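Local coordinates for mandelate racemase/muconate lactonizing enzyme-like protein (Rubrobacter xylanophilus DSM 9941, PDB 2QQ6) that binds magnesium and belongs to the mandelate racemase/muconate lactonizing branch of the enolase superfamily, where it probably acts as a lyase, at residues B[121-126]-B[366-371]; B[316-321]-B[341-346]; B[354-359]-B[377-382]. All coordinates share one frame; numbering follows the deposited sequence.

Contact 1 (B[121-126]-B[366-371]); sequences RVRLYA and EGHIEL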
loop_
_atom_site.group_PDB
_atom_site.type_symbol
_atom_site.label_atom_id
_atom_site.label_comp_id
_atom_site.label_asym_id
_atom_site.label_seq_id
_atom_site.Cartn_x
_atom_site.Cartn_y
_atom_site.Cartn_z
ATOM N N ARG B 121 -20.550 7.638 -25.500
ATOM C CA ARG B 121 -19.368 7.005 -26.076
ATOM C C ARG B 121 -18.122 7.765 -25.645
ATOM O O ARG B 121 -18.053 8.998 -25.781
ATOM C CB ARG B 121 -19.454 6.953 -27.597
ATOM C CG ARG B 121 -19.175 8.253 -28.313
ATOM C CD ARG B 121 -19.168 7.994 -29.815
ATOM N NE ARG B 121 -18.284 8.895 -30.548
ATOM C CZ ARG B 121 -17.707 8.573 -31.701
ATOM N NH1 ARG B 121 -17.928 7.380 -32.234
ATOM N NH2 ARG B 121 -16.904 9.434 -32.316
ATOM N N VAL B 122 -17.144 7.011 -25.133
ATOM C CA VAL B 122 -15.898 7.573 -24.626
ATOM C C VAL B 122 -14.656 7.376 -25.493
ATOM O O VAL B 122 -14.356 6.287 -25.988
ATOM C CB VAL B 122 -15.602 7.051 -23.191
ATOM C CG1 VAL B 122 -16.910 6.698 -22.497
ATOM C CG2 VAL B 122 -14.636 5.861 -23.220
ATOM N N ARG B 123 -13.924 8.470 -25.638
ATOM C CA ARG B 123 -12.711 8.515 -26.429
ATOM C C ARG B 123 -11.497 7.950 -25.697
ATOM O O ARG B 123 -11.311 8.167 -24.496
ATOM C CB ARG B 123 -12.470 9.961 -26.834
ATOM C CG ARG B 123 -11.178 10.233 -27.505
ATOM C CD ARG B 123 -11.003 11.719 -27.537
ATOM N NE ARG B 123 -9.689 12.099 -28.023
ATOM C CZ ARG B 123 -9.196 13.325 -27.921
ATOM N NH1 ARG B 123 -9.917 14.279 -27.346
ATOM N NH2 ARG B 123 -7.987 13.594 -28.399
ATOM N N LEU B 124 -10.670 7.230 -26.442
ATOM C CA LEU B 124 -9.469 6.611 -25.893
ATOM C C LEU B 124 -8.211 7.252 -26.441
ATOM O O LEU B 124 -8.274 8.121 -27.315
ATOM C CB LEU B 124 -9.424 5.136 -26.268
ATOM C CG LEU B 124 -10.609 4.273 -25.891
ATOM C CD1 LEU B 124 -10.544 3.005 -26.701
ATOM C CD2 LEU B 124 -10.599 3.989 -24.402
ATOM N N TYR B 125 -7.073 6.815 -25.899
ATOM C CA TYR B 125 -5.751 7.250 -26.355
ATOM C C TYR B 125 -4.893 5.981 -26.429
ATOM O O TYR B 125 -5.062 5.047 -25.625
ATOM C CB TYR B 125 -5.146 8.350 -25.444
ATOM C CG TYR B 125 -4.528 7.962 -24.109
ATOM C CD1 TYR B 125 -3.257 7.395 -24.046
ATOM C CD2 TYR B 125 -5.165 8.281 -22.898
ATOM C CE1 TYR B 125 -2.624 7.165 -22.822
ATOM C CE2 TYR B 125 -4.535 8.053 -21.669
ATOM C CZ TYR B 125 -3.261 7.500 -21.643
ATOM O OH TYR B 125 -2.594 7.311 -20.451
ATOM N N ALA B 126 -4.014 5.920 -27.426
ATOM C CA ALA B 126 -3.185 4.736 -27.616
ATOM C C ALA B 126 -1.742 4.873 -27.140
ATOM O O ALA B 126 -1.002 5.767 -27.565
ATOM C CB ALA B 126 -3.218 4.319 -29.084
ATOM N N GLU B 366 -12.789 2.819 -33.644
ATOM C CA GLU B 366 -12.335 4.120 -34.112
ATOM C C GLU B 366 -11.907 5.039 -32.980
ATOM O O GLU B 366 -12.265 6.216 -32.966
ATOM C CB GLU B 366 -13.429 4.814 -34.936
ATOM C CG GLU B 366 -13.535 4.338 -36.389
ATOM C CD GLU B 366 -12.246 4.555 -37.186
ATOM O OE1 GLU B 366 -11.651 5.651 -37.065
ATOM O OE2 GLU B 366 -11.834 3.638 -37.941
ATOM N N GLY B 367 -11.151 4.491 -32.032
ATOM C CA GLY B 367 -10.646 5.279 -30.916
ATOM C C GLY B 367 -11.678 5.690 -29.890
ATOM O O GLY B 367 -11.454 6.601 -29.084
ATOM N N HIS B 368 -12.817 5.012 -29.929
ATOM C CA HIS B 368 -13.901 5.285 -29.007
ATOM C C HIS B 368 -14.524 3.988 -28.507
ATOM O O HIS B 368 -14.346 2.923 -29.098
ATOM C CB HIS B 368 -14.991 6.103 -29.696
ATOM C CG HIS B 368 -14.610 7.522 -29.973
ATOM N ND1 HIS B 368 -14.603 8.498 -28.998
ATOM C CD2 HIS B 368 -14.268 8.143 -31.125
ATOM C CE1 HIS B 368 -14.280 9.659 -29.540
ATOM N NE2 HIS B 368 -14.073 9.470 -30.830
ATOM N N ILE B 369 -15.245 4.081 -27.396
ATOM C CA ILE B 369 -15.964 2.936 -26.861
ATOM C C ILE B 369 -17.389 3.434 -26.682
ATOM O O ILE B 369 -17.600 4.439 -26.006
ATOM C CB ILE B 369 -15.404 2.469 -25.510
ATOM C CG1 ILE B 369 -14.054 1.772 -25.724
ATOM C CG2 ILE B 369 -16.391 1.520 -24.842
ATOM C CD1 ILE B 369 -13.541 1.035 -24.498
ATOM N N GLU B 370 -18.349 2.760 -27.318
ATOM C CA GLU B 370 -19.758 3.138 -27.232
ATOM C C GLU B 370 -20.392 2.331 -26.117
ATOM O O GLU B 370 -20.154 1.131 -26.012
ATOM C CB GLU B 370 -20.458 2.816 -28.547
ATOM C CG GLU B 370 -21.730 3.606 -28.812
ATOM C CD GLU B 370 -21.436 5.035 -29.244
ATOM O OE1 GLU B 370 -20.651 5.221 -30.207
ATOM O OE2 GLU B 370 -21.990 5.971 -28.623
ATOM N N LEU B 371 -21.210 2.973 -25.292
ATOM C CA LEU B 371 -21.830 2.252 -24.196
ATOM C C LEU B 371 -23.320 2.009 -24.332
ATOM O O LEU B 371 -24.116 2.910 -24.614
ATOM C CB LEU B 371 -21.517 2.926 -22.854
ATOM C CG LEU B 371 -20.363 2.243 -22.100
ATOM C CD1 LEU B 371 -20.197 2.828 -20.702
ATOM C CD2 LEU B 371 -20.664 0.741 -22.000
#
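Arg121 lays its guanidinium flat on the imidazole of His368, the two planes 24° apart and their centres 3.7 Å from each other. The overlap is offset: NH2 of Arg121 sits over the rim of the ring, 3.2 Å from CD2 of His368. Arg121 reaches this place by turning CG between its backbone N and carbonyl carbon (chi1 77°) and then running extended as far as NE; the long, flexible arginine chain carries the flat cation out to the ring. The imidazole of His368 stands between two arginines: Arg121 covers one face, while CB of Arg123 comes within 3.3 Å of CE1 of His368. The end of Arg123 leads away to a salt bridge with Glu212. Glu370 bends at its second torsion to bring its carboxylate across CB and CD of Arg121. It forms no salt bridge there, since NH1 of Arg121 and OE1 of Glu370 remain 4.0 Å apart, yet the opposite charges probably still attract.

The other side of the sheet is apolar. Val122 and Ile369 point the same way, and CD1 of Leu124 meets CG1 of Ile369 at 3.8 Å; branched and aliphatic residues suit this face because helix 323-334 packs over Val122 and Ile369. Between the two faces the backbones are tied by Val122 N to Ile369 O and its return bond, Ile369 N to Val122 O, and by Leu124 N to Gly367 O. Gly367 has positive phi, which glycine accepts readily, and the chain turns there into the strand. This is a short antiparallel pairing in which strand 368-370 is added to strand 121-127, otherwise flanked by parallel neighbours in the barrel sheet of the enolase-like C-terminal domain.

Contact 2 (B[316-321]-B[341-346]); sequences APHNVS and VLEWHA
Glu343 sends its carboxylate to the backbone of the loop 316-321, where OE1 of Glu343 accepts the N-H of Asn319 at 3.1 Å. The donor approaches from above the carboxylate plane, 36° out of it. An extended glutamate, with CG anti to the backbone N (chi1 161°), has the reach to cross from strand 342-344 to this loop. The same OE1 lies near CD2 of His318; the two side chains lie side by side, ring and carboxylate planes turned 75° apart.

Next to this polar centre, CB of Asn319 lies over the backbone at Glu343, and the amide end turns back on its own loop: OD1 of Asn319 accepts the N-H of Ser321 at 2.9 Å, an Asx turn that fixes the bend leading into helix 323-334. Asparagine suits the place because its short amide can reach that N-H. CG of Pro317 meets CD1 of Leu342 at 3.7 Å, their side chains crossing at about a right angle, while CG2 of Val320 rests over one face of the His345 ring, 4.2 Å from CG of His345.

Farther out, OE2 of Glu343 has Asp127 close by and a long, weak ion pair with Lys169. Asp291 OD2 is hydrogen-bonded to ND1 of His318 and so orients the imidazole; the side chain of His318 comes within about 3 Å of that of Glu268, a magnesium ligand, and about 4 Å of the metal (nearest atoms). A histidine paired with an aspartate in a loop beside the metal site is consistent with the His-Asp dyad of the mandelate racemase family.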
loop_
_atom_site.group_PDB
_atom_site.type_symbol
_atom_site.label_atom_id
_atom_site.label_comp_id
_atom_site.label_asym_id
_atom_site.label_seq_id
_atom_site.Cartn_x
_atom_site.Cartn_y
_atom_site.Cartn_z
ATOM N N ALA B 316 -8.504 11.836 -16.607
ATOM C CA ALA B 316 -8.086 10.905 -17.650
ATOM C C ALA B 316 -7.411 9.698 -17.027
ATOM O O ALA B 316 -6.193 9.603 -17.008
ATOM C CB ALA B 316 -7.131 11.601 -18.601
ATOM N N PRO B 317 -8.201 8.744 -16.536
ATOM C CA PRO B 317 -7.680 7.535 -15.899
ATOM C C PRO B 317 -6.651 6.728 -16.685
ATOM O O PRO B 317 -6.679 6.674 -17.912
ATOM C CB PRO B 317 -8.943 6.736 -15.599
ATOM C CG PRO B 317 -9.852 7.129 -16.708
ATOM C CD PRO B 317 -9.645 8.620 -16.792
ATOM N N HIS B 318 -5.741 6.107 -15.938
ATOM C CA HIS B 318 -4.673 5.261 -16.468
ATOM C C HIS B 318 -5.333 3.888 -16.616
ATOM O O HIS B 318 -6.029 3.434 -15.713
ATOM C CB HIS B 318 -3.508 5.247 -15.452
ATOM C CG HIS B 318 -2.365 4.336 -15.804
ATOM N ND1 HIS B 318 -2.193 3.096 -15.222
ATOM C CD2 HIS B 318 -1.308 4.508 -16.633
ATOM C CE1 HIS B 318 -1.080 2.550 -15.674
ATOM N NE2 HIS B 318 -0.523 3.385 -16.533
ATOM N N ASN B 319 -5.138 3.244 -17.758
ATOM C CA ASN B 319 -5.751 1.948 -18.010
ATOM C C ASN B 319 -4.749 0.959 -18.563
ATOM O O ASN B 319 -4.072 1.238 -19.552
ATOM C CB ASN B 319 -6.892 2.105 -19.020
ATOM C CG ASN B 319 -7.724 0.844 -19.177
ATOM O OD1 ASN B 319 -7.196 -0.259 -19.325
ATOM N ND2 ASN B 319 -9.037 1.005 -19.156
ATOM N N VAL B 320 -4.676 -0.210 -17.941
ATOM C CA VAL B 320 -3.753 -1.239 -18.391
ATOM C C VAL B 320 -4.416 -2.607 -18.257
ATOM O O VAL B 320 -3.747 -3.623 -18.062
ATOM C CB VAL B 320 -2.457 -1.193 -17.553
ATOM C CG1 VAL B 320 -2.690 -1.802 -16.186
ATOM C CG2 VAL B 320 -1.348 -1.884 -18.281
ATOM N N SER B 321 -5.740 -2.631 -18.365
ATOM C CA SER B 321 -6.480 -3.881 -18.236
ATOM C C SER B 321 -7.170 -4.316 -19.523
ATOM O O SER B 321 -7.170 -3.594 -20.519
ATOM C CB SER B 321 -7.506 -3.763 -17.107
ATOM O OG SER B 321 -6.855 -3.527 -15.872
ATOM N N VAL B 341 -9.776 11.665 -21.688
ATOM C CA VAL B 341 -9.434 10.490 -22.488
ATOM C C VAL B 341 -9.035 9.304 -21.640
ATOM O O VAL B 341 -8.338 9.441 -20.633
ATOM C CB VAL B 341 -8.264 10.725 -23.478
ATOM C CG1 VAL B 341 -8.800 10.877 -24.900
ATOM C CG2 VAL B 341 -7.451 11.928 -23.057
ATOM N N LEU B 342 -9.476 8.129 -22.071
ATOM C CA LEU B 342 -9.165 6.892 -21.375
ATOM C C LEU B 342 -8.017 6.213 -22.129
ATOM O O LEU B 342 -7.908 6.312 -23.356
ATOM C CB LEU B 342 -10.411 5.994 -21.322
ATOM C CG LEU B 342 -10.272 4.584 -20.751
ATOM C CD1 LEU B 342 -9.628 4.637 -19.395
ATOM C CD2 LEU B 342 -11.626 3.941 -20.667
ATOM N N GLU B 343 -7.148 5.540 -21.384
ATOM C CA GLU B 343 -6.010 4.873 -21.978
ATOM C C GLU B 343 -6.284 3.462 -22.453
ATOM O O GLU B 343 -7.073 2.726 -21.858
ATOM C CB GLU B 343 -4.846 4.829 -20.989
ATOM C CG GLU B 343 -3.797 3.778 -21.333
ATOM C CD GLU B 343 -2.562 3.862 -20.462
ATOM O OE1 GLU B 343 -2.691 4.252 -19.284
ATOM O OE2 GLU B 343 -1.460 3.523 -20.952
ATOM N N TRP B 344 -5.624 3.106 -23.550
ATOM C CA TRP B 344 -5.697 1.767 -24.108
ATOM C C TRP B 344 -4.218 1.434 -24.245
ATOM O O TRP B 344 -3.445 2.215 -24.800
ATOM C CB TRP B 344 -6.399 1.750 -25.470
ATOM C CG TRP B 344 -6.526 0.349 -26.025
ATOM C CD1 TRP B 344 -7.016 -0.754 -25.373
ATOM C CD2 TRP B 344 -6.134 -0.103 -27.328
ATOM N NE1 TRP B 344 -6.950 -1.859 -26.187
ATOM C CE2 TRP B 344 -6.413 -1.487 -27.393
ATOM C CE3 TRP B 344 -5.576 0.528 -28.449
ATOM C CZ2 TRP B 344 -6.153 -2.252 -28.536
ATOM C CZ3 TRP B 344 -5.317 -0.233 -29.584
ATOM C CH2 TRP B 344 -5.606 -1.608 -29.618
ATOM N N HIS B 345 -3.825 0.286 -23.711
ATOM C CA HIS B 345 -2.431 -0.129 -23.721
ATOM C C HIS B 345 -2.288 -1.482 -24.428
ATOM O O HIS B 345 -1.328 -2.213 -24.184
ATOM C CB HIS B 345 -1.969 -0.220 -22.258
ATOM C CG HIS B 345 -0.484 -0.263 -22.069
ATOM N ND1 HIS B 345 0.290 -1.344 -22.435
ATOM C CD2 HIS B 345 0.365 0.633 -21.507
ATOM C CE1 HIS B 345 1.551 -1.113 -22.108
ATOM N NE2 HIS B 345 1.623 0.080 -21.544
ATOM N N ALA B 346 -3.226 -1.811 -25.319
ATOM C CA ALA B 346 -3.181 -3.107 -26.001
ATOM C C ALA B 346 -3.094 -3.096 -27.528
ATOM O O ALA B 346 -3.565 -4.024 -28.188
ATOM C CB ALA B 346 -4.374 -3.939 -25.574
#

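Contact 3 (B[354-359]-B[377-382]); sequences DFVRYP and LGLELD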
loop_
_atom_site.group_PDB
_atom_site.type_symbol
_atom_site.label_atom_id
_atom_site.label_comp_id
_atom_site.label_asym_id
_atom_site.label_seq_id
_atom_site.Cartn_x
_atom_site.Cartn_y
_atom_site.Cartn_z
ATOM N N ASP B 354 -10.853 -10.716 -27.816
ATOM C CA ASP B 354 -11.373 -12.070 -27.709
ATOM C C ASP B 354 -11.670 -12.528 -26.287
ATOM O O ASP B 354 -11.989 -13.692 -26.062
ATOM C CB ASP B 354 -10.397 -13.042 -28.371
ATOM C CG ASP B 354 -10.039 -12.631 -29.794
ATOM O OD1 ASP B 354 -10.963 -12.283 -30.567
ATOM O OD2 ASP B 354 -8.835 -12.664 -30.141
ATOM N N PHE B 355 -11.587 -11.615 -25.328
ATOM C CA PHE B 355 -11.829 -11.950 -23.926
ATOM C C PHE B 355 -13.262 -11.748 -23.480
ATOM O O PHE B 355 -13.725 -12.386 -22.539
ATOM C CB PHE B 355 -10.955 -11.091 -23.021
ATOM C CG PHE B 355 -9.604 -11.658 -22.759
ATOM C CD1 PHE B 355 -8.472 -11.082 -23.333
ATOM C CD2 PHE B 355 -9.449 -12.741 -21.892
ATOM C CE1 PHE B 355 -7.191 -11.579 -23.041
ATOM C CE2 PHE B 355 -8.182 -13.245 -21.593
ATOM C CZ PHE B 355 -7.047 -12.662 -22.166
ATOM N N VAL B 356 -13.954 -10.843 -24.152
ATOM C CA VAL B 356 -15.314 -10.509 -23.782
ATOM C C VAL B 356 -16.207 -10.408 -24.989
ATOM O O VAL B 356 -15.776 -9.924 -26.032
ATOM C CB VAL B 356 -15.343 -9.143 -23.071
ATOM C CG1 VAL B 356 -16.765 -8.649 -22.939
ATOM C CG2 VAL B 356 -14.680 -9.253 -21.711
ATOM N N ARG B 357 -17.451 -10.857 -24.846
ATOM C CA ARG B 357 -18.426 -10.761 -25.931
ATOM C C ARG B 357 -19.145 -9.421 -25.694
ATOM O O ARG B 357 -19.847 -9.254 -24.695
ATOM C CB ARG B 357 -19.423 -11.937 -25.879
ATOM C CG ARG B 357 -18.761 -13.311 -25.678
ATOM C CD ARG B 357 -19.764 -14.477 -25.729
ATOM N NE ARG B 357 -19.267 -15.672 -25.037
ATOM C CZ ARG B 357 -19.645 -16.039 -23.812
ATOM N NH1 ARG B 357 -20.531 -15.307 -23.150
ATOM N NH2 ARG B 357 -19.133 -17.128 -23.237
ATOM N N TYR B 358 -18.948 -8.465 -26.602
ATOM C CA TYR B 358 -19.554 -7.143 -26.460
ATOM C C TYR B 358 -20.738 -6.918 -27.398
ATOM O O TYR B 358 -20.654 -7.174 -28.594
ATOM C CB TYR B 358 -18.499 -6.043 -26.688
ATOM C CG TYR B 358 -18.899 -4.691 -26.136
ATOM C CD1 TYR B 358 -18.919 -4.461 -24.761
ATOM C CD2 TYR B 358 -19.348 -3.675 -26.979
ATOM C CE1 TYR B 358 -19.387 -3.259 -24.235
ATOM C CE2 TYR B 358 -19.822 -2.460 -26.462
ATOM C CZ TYR B 358 -19.841 -2.261 -25.087
ATOM O OH TYR B 358 -20.334 -1.081 -24.562
ATOM N N PRO B 359 -21.855 -6.412 -26.854
ATOM C CA PRO B 359 -23.124 -6.100 -27.514
ATOM C C PRO B 359 -23.160 -6.050 -29.036
ATOM O O PRO B 359 -23.790 -6.909 -29.664
ATOM C CB PRO B 359 -23.501 -4.782 -26.871
ATOM C CG PRO B 359 -23.180 -5.077 -25.430
ATOM C CD PRO B 359 -21.866 -5.879 -25.480
ATOM N N LEU B 377 -22.551 -3.020 -16.725
ATOM C CA LEU B 377 -21.459 -2.971 -17.704
ATOM C C LEU B 377 -21.929 -3.178 -19.144
ATOM O O LEU B 377 -21.748 -2.315 -20.011
ATOM C CB LEU B 377 -20.392 -4.030 -17.367
ATOM C CG LEU B 377 -19.430 -3.760 -16.203
ATOM C CD1 LEU B 377 -20.192 -3.335 -14.966
ATOM C CD2 LEU B 377 -18.621 -5.015 -15.928
ATOM N N GLY B 378 -22.525 -4.335 -19.396
ATOM C CA GLY B 378 -23.004 -4.633 -20.730
ATOM C C GLY B 378 -22.002 -5.485 -21.482
ATOM O O GLY B 378 -21.778 -5.270 -22.672
ATOM N N LEU B 379 -21.387 -6.439 -20.789
ATOM C CA LEU B 379 -20.418 -7.311 -21.431
ATOM C C LEU B 379 -20.421 -8.704 -20.829
ATOM O O LEU B 379 -20.972 -8.918 -19.749
ATOM C CB LEU B 379 -19.009 -6.711 -21.350
ATOM C CG LEU B 379 -18.242 -6.582 -20.033
ATOM C CD1 LEU B 379 -18.021 -7.932 -19.375
ATOM C CD2 LEU B 379 -16.901 -5.944 -20.346
ATOM N N GLU B 380 -19.784 -9.645 -21.525
ATOM C CA GLU B 380 -19.734 -11.020 -21.057
ATOM C C GLU B 380 -18.407 -11.739 -21.308
ATOM O O GLU B 380 -17.822 -11.672 -22.391
ATOM C CB GLU B 380 -20.881 -11.804 -21.683
ATOM C CG GLU B 380 -21.061 -13.190 -21.109
ATOM C CD GLU B 380 -22.424 -13.764 -21.426
ATOM O OE1 GLU B 380 -22.624 -14.971 -21.169
ATOM O OE2 GLU B 380 -23.292 -13.004 -21.923
ATOM N N LEU B 381 -17.950 -12.438 -20.278
ATOM C CA LEU B 381 -16.698 -13.170 -20.332
ATOM C C LEU B 381 -16.755 -14.393 -21.237
ATOM O O LEU B 381 -17.463 -15.360 -20.951
ATOM C CB LEU B 381 -16.282 -13.607 -18.920
ATOM C CG LEU B 381 -15.055 -14.523 -18.808
ATOM C CD1 LEU B 381 -13.808 -13.748 -19.168
ATOM C CD2 LEU B 381 -14.933 -15.070 -17.401
ATOM N N ASP B 382 -16.008 -14.331 -22.334
ATOM C CA ASP B 382 -15.912 -15.442 -23.270
ATOM C C ASP B 382 -15.069 -16.462 -22.507
ATOM O O ASP B 382 -13.864 -16.576 -22.715
ATOM C CB ASP B 382 -15.188 -14.985 -24.548
ATOM C CG ASP B 382 -15.117 -16.068 -25.626
ATOM O OD1 ASP B 382 -14.778 -17.232 -25.307
ATOM O OD2 ASP B 382 -15.380 -15.737 -26.802
#
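CG1 of Val356 packs on CB of Leu379 on the packed side of this short antiparallel pair, 3.4 Å away, the two side chains crossing at about a right angle. CG1 of Val356 stands anti to its backbone N (chi1 168°), while Leu379 holds CG between its N and carbonyl carbon (chi1 69°), so that CG and both of its methyls also lie near that one valine methyl. Helix 323-334 closes over the pair, with Val324 against Val356 and Val327 against Leu379, which suits compact aliphatic residues. Tyr358 adds its ring edge at CB of Leu379. Gly378, beside this ring, has backbone angles at which a CB would jam against the preceding carbonyl.

Across the sheet lies the exposed side, where charge replaces hydrocarbon. NH1 of Arg357 makes a salt bridge of 2.9 Å to OE1 of Glu380, the carboxylate approaching the edge of the guanidinium with its own plane turned 75° from it. One face of the same guanidinium rests over the backbone at Leu381 and Asp382. OD2 of Asp382 is 4.3 Å from NE of Arg357, too far for a salt bridge, though the opposite charges may attract weakly.

Three backbone bonds join the two segments: Arg357 N to Glu380 O at 2.6 Å, Glu380 N to Arg357 O at 3.2 Å, and Asp382 N to Phe355 O at 3.0 Å. The side chain of Asp382 then serves as N-cap of helix 383-388, OD1 taking the N-H of Ala385. The chemistry thus divides by face, hydrocarbon packing the short antiparallel pair against helix 323-334 and a solvent-facing ion pair, probably weakened by water, spanning its outer surface.

In the fold
Contacts 1 and 2 share one sheet: strand 121-127 carries strand 368-370 on one part of its length and strand 342-344 on another. Tyr125 of that strand probably bonds strand 342-344, its N to Leu342 O (2.7 Å) and its O to Trp344 N (2.9 Å). Their centres are 10 Å apart, contact 2 nested in the chain loop closed by contact 1. Contact 3 joins contact 1 through a probable hydrogen bond between Tyr358 OH and Glu370 O, 2.7 Å apart, but its nearest atoms stay about 8 Å from contact 2. Contact 2 alone adjoins the magnesium site of Asp216, Glu242 and Glu268; contacts 1 and 3 lie away from it, and helix 323-334 touches all three.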